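Local coordinates for De novo designed protein CA01 (Synthetic construct, PDB 5E6G) that is of unknown function but was computationally designed as a compact, almost wholly helical protein, at residues A[63-68]-A[88-93]. Numbering follows the deposited sequence.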
# COMPACT_ATOMS: atom_id res chain seq x y z
N ALA A 63 -3.16 -4.61 4.87
CA ALA A 63 -2.50 -3.38 4.44
C ALA A 63 -0.98 -3.52 4.53
O ALA A 63 -0.24 -2.91 3.75
CB ALA A 63 -2.97 -2.20 5.29
N TYR A 64 -0.52 -4.31 5.49
CA TYR A 64 0.90 -4.57 5.66
C TYR A 64 1.45 -5.36 4.47
O TYR A 64 2.51 -5.04 3.93
CB TYR A 64 1.15 -5.34 6.96
CG TYR A 64 2.61 -5.55 7.29
CD1 TYR A 64 3.31 -6.65 6.80
CD2 TYR A 64 3.30 -4.66 8.10
CE1 TYR A 64 4.64 -6.84 7.10
CE2 TYR A 64 4.63 -4.85 8.41
CZ TYR A 64 5.30 -5.94 7.91
OH TYR A 64 6.62 -6.13 8.21
N LEU A 65 0.70 -6.38 4.05
CA LEU A 65 1.09 -7.20 2.91
C LEU A 65 1.13 -6.36 1.63
O LEU A 65 2.01 -6.54 0.79
CB LEU A 65 0.13 -8.37 2.73
CG LEU A 65 0.04 -9.38 3.87
CD1 LEU A 65 -0.97 -10.47 3.53
CD2 LEU A 65 1.39 -9.99 4.19
N ALA A 66 0.17 -5.44 1.50
CA ALA A 66 0.10 -4.57 0.33
C ALA A 66 1.33 -3.67 0.24
O ALA A 66 1.98 -3.60 -0.80
CB ALA A 66 -1.17 -3.73 0.38
N ALA A 67 1.63 -2.99 1.34
CA ALA A 67 2.77 -2.09 1.40
C ALA A 67 4.08 -2.84 1.18
O ALA A 67 5.01 -2.32 0.56
CB ALA A 67 2.81 -1.37 2.75
N LEU A 68 4.14 -4.06 1.69
CA LEU A 68 5.33 -4.88 1.59
C LEU A 68 5.59 -5.28 0.14
O LEU A 68 6.69 -5.10 -0.37
CB LEU A 68 5.19 -6.13 2.47
CG LEU A 68 6.38 -7.09 2.51
CD1 LEU A 68 7.63 -6.40 3.02
CD2 LEU A 68 6.04 -8.30 3.37
N ALA A 88 -1.84 -5.50 -6.80
CA ALA A 88 -3.26 -5.82 -6.74
C ALA A 88 -3.50 -7.31 -6.99
O ALA A 88 -4.32 -7.93 -6.32
CB ALA A 88 -4.04 -4.99 -7.74
N ALA A 89 -2.77 -7.87 -7.95
CA ALA A 89 -2.88 -9.29 -8.26
C ALA A 89 -2.37 -10.14 -7.10
O ALA A 89 -2.97 -11.15 -6.74
CB ALA A 89 -2.12 -9.61 -9.54
N TYR A 90 -1.25 -9.71 -6.53
CA TYR A 90 -0.68 -10.36 -5.34
C TYR A 90 -1.71 -10.45 -4.23
O TYR A 90 -1.90 -11.51 -3.63
CB TYR A 90 0.56 -9.58 -4.86
CG TYR A 90 0.99 -9.87 -3.44
CD1 TYR A 90 0.39 -9.22 -2.36
CD2 TYR A 90 2.01 -10.77 -3.17
CE1 TYR A 90 0.79 -9.48 -1.06
CE2 TYR A 90 2.41 -11.03 -1.88
CZ TYR A 90 1.80 -10.39 -0.83
OH TYR A 90 2.20 -10.65 0.46
N LEU A 91 -2.38 -9.33 -3.96
CA LEU A 91 -3.36 -9.26 -2.89
C LEU A 91 -4.56 -10.16 -3.14
O LEU A 91 -5.11 -10.75 -2.21
CB LEU A 91 -3.83 -7.81 -2.72
CG LEU A 91 -2.75 -6.87 -2.15
CD1 LEU A 91 -3.09 -5.42 -2.43
CD2 LEU A 91 -2.57 -7.11 -0.65
N ALA A 92 -4.97 -10.28 -4.40
CA ALA A 92 -6.09 -11.13 -4.75
C ALA A 92 -5.73 -12.61 -4.58
O ALA A 92 -6.53 -13.41 -4.11
CB ALA A 92 -6.54 -10.86 -6.18
N SER A 93 -4.50 -12.96 -4.95
CA SER A 93 -4.04 -14.33 -4.86
C SER A 93 -3.86 -14.76 -3.40
O SER A 93 -3.93 -15.95 -3.09
CB SER A 93 -2.72 -14.51 -5.61
OG SER A 93 -1.64 -13.95 -4.89
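Tyr90 lays its ring beside Leu65, and the two side chains cross at about a right angle. The ring reaches both side chain and backbone: Tyr90 CE1 is 3.7 Å from Leu65 O and 4.0 Å from Leu65 CB. The carbonyl meets the ring obliquely. At the end of the ring, Tyr90 OH lies 3.8 Å from Leu65 CB and also touches Leu65 CD2. These are van der Waals contacts, and no hydrogen bond joins the two segments.

The second contact joins Ala66 and Leu91, whose CA atoms are 6.7 Å apart. Both methyls of Leu91, CD1 and CD2, press against the same Ala66 CB, each at 3.8 Å. The CD2 methyl also rests against Ala66 CA.

With CG anti to the backbone N (chi1 162°), the Tyr90 ring extends across to helix 54-75. Leu91 CG lies in the ring plane, against the edge of the Tyr90 ring. Replacing Tyr90 by an alanine removes ring and hydroxyl, and would probably leave Leu65 CB and CD2 without these partners and open a gap beside them. One turn along the same helix, Ser93 OG donates a 2.8 Å hydrogen bond to Tyr90 O.

Tyr99 of helix 97-115 touches both Ala66 and Leu91, while Met94 and Tyr96 touch Leu65. The local helix axes approach to 9.8 Å at 143°, nearer antiparallel than perpendicular. Helices 54-75 and 80-93 are consecutive and joined by a short loop, and this contact packs them together as a helical hairpin within the designed five-helix chain.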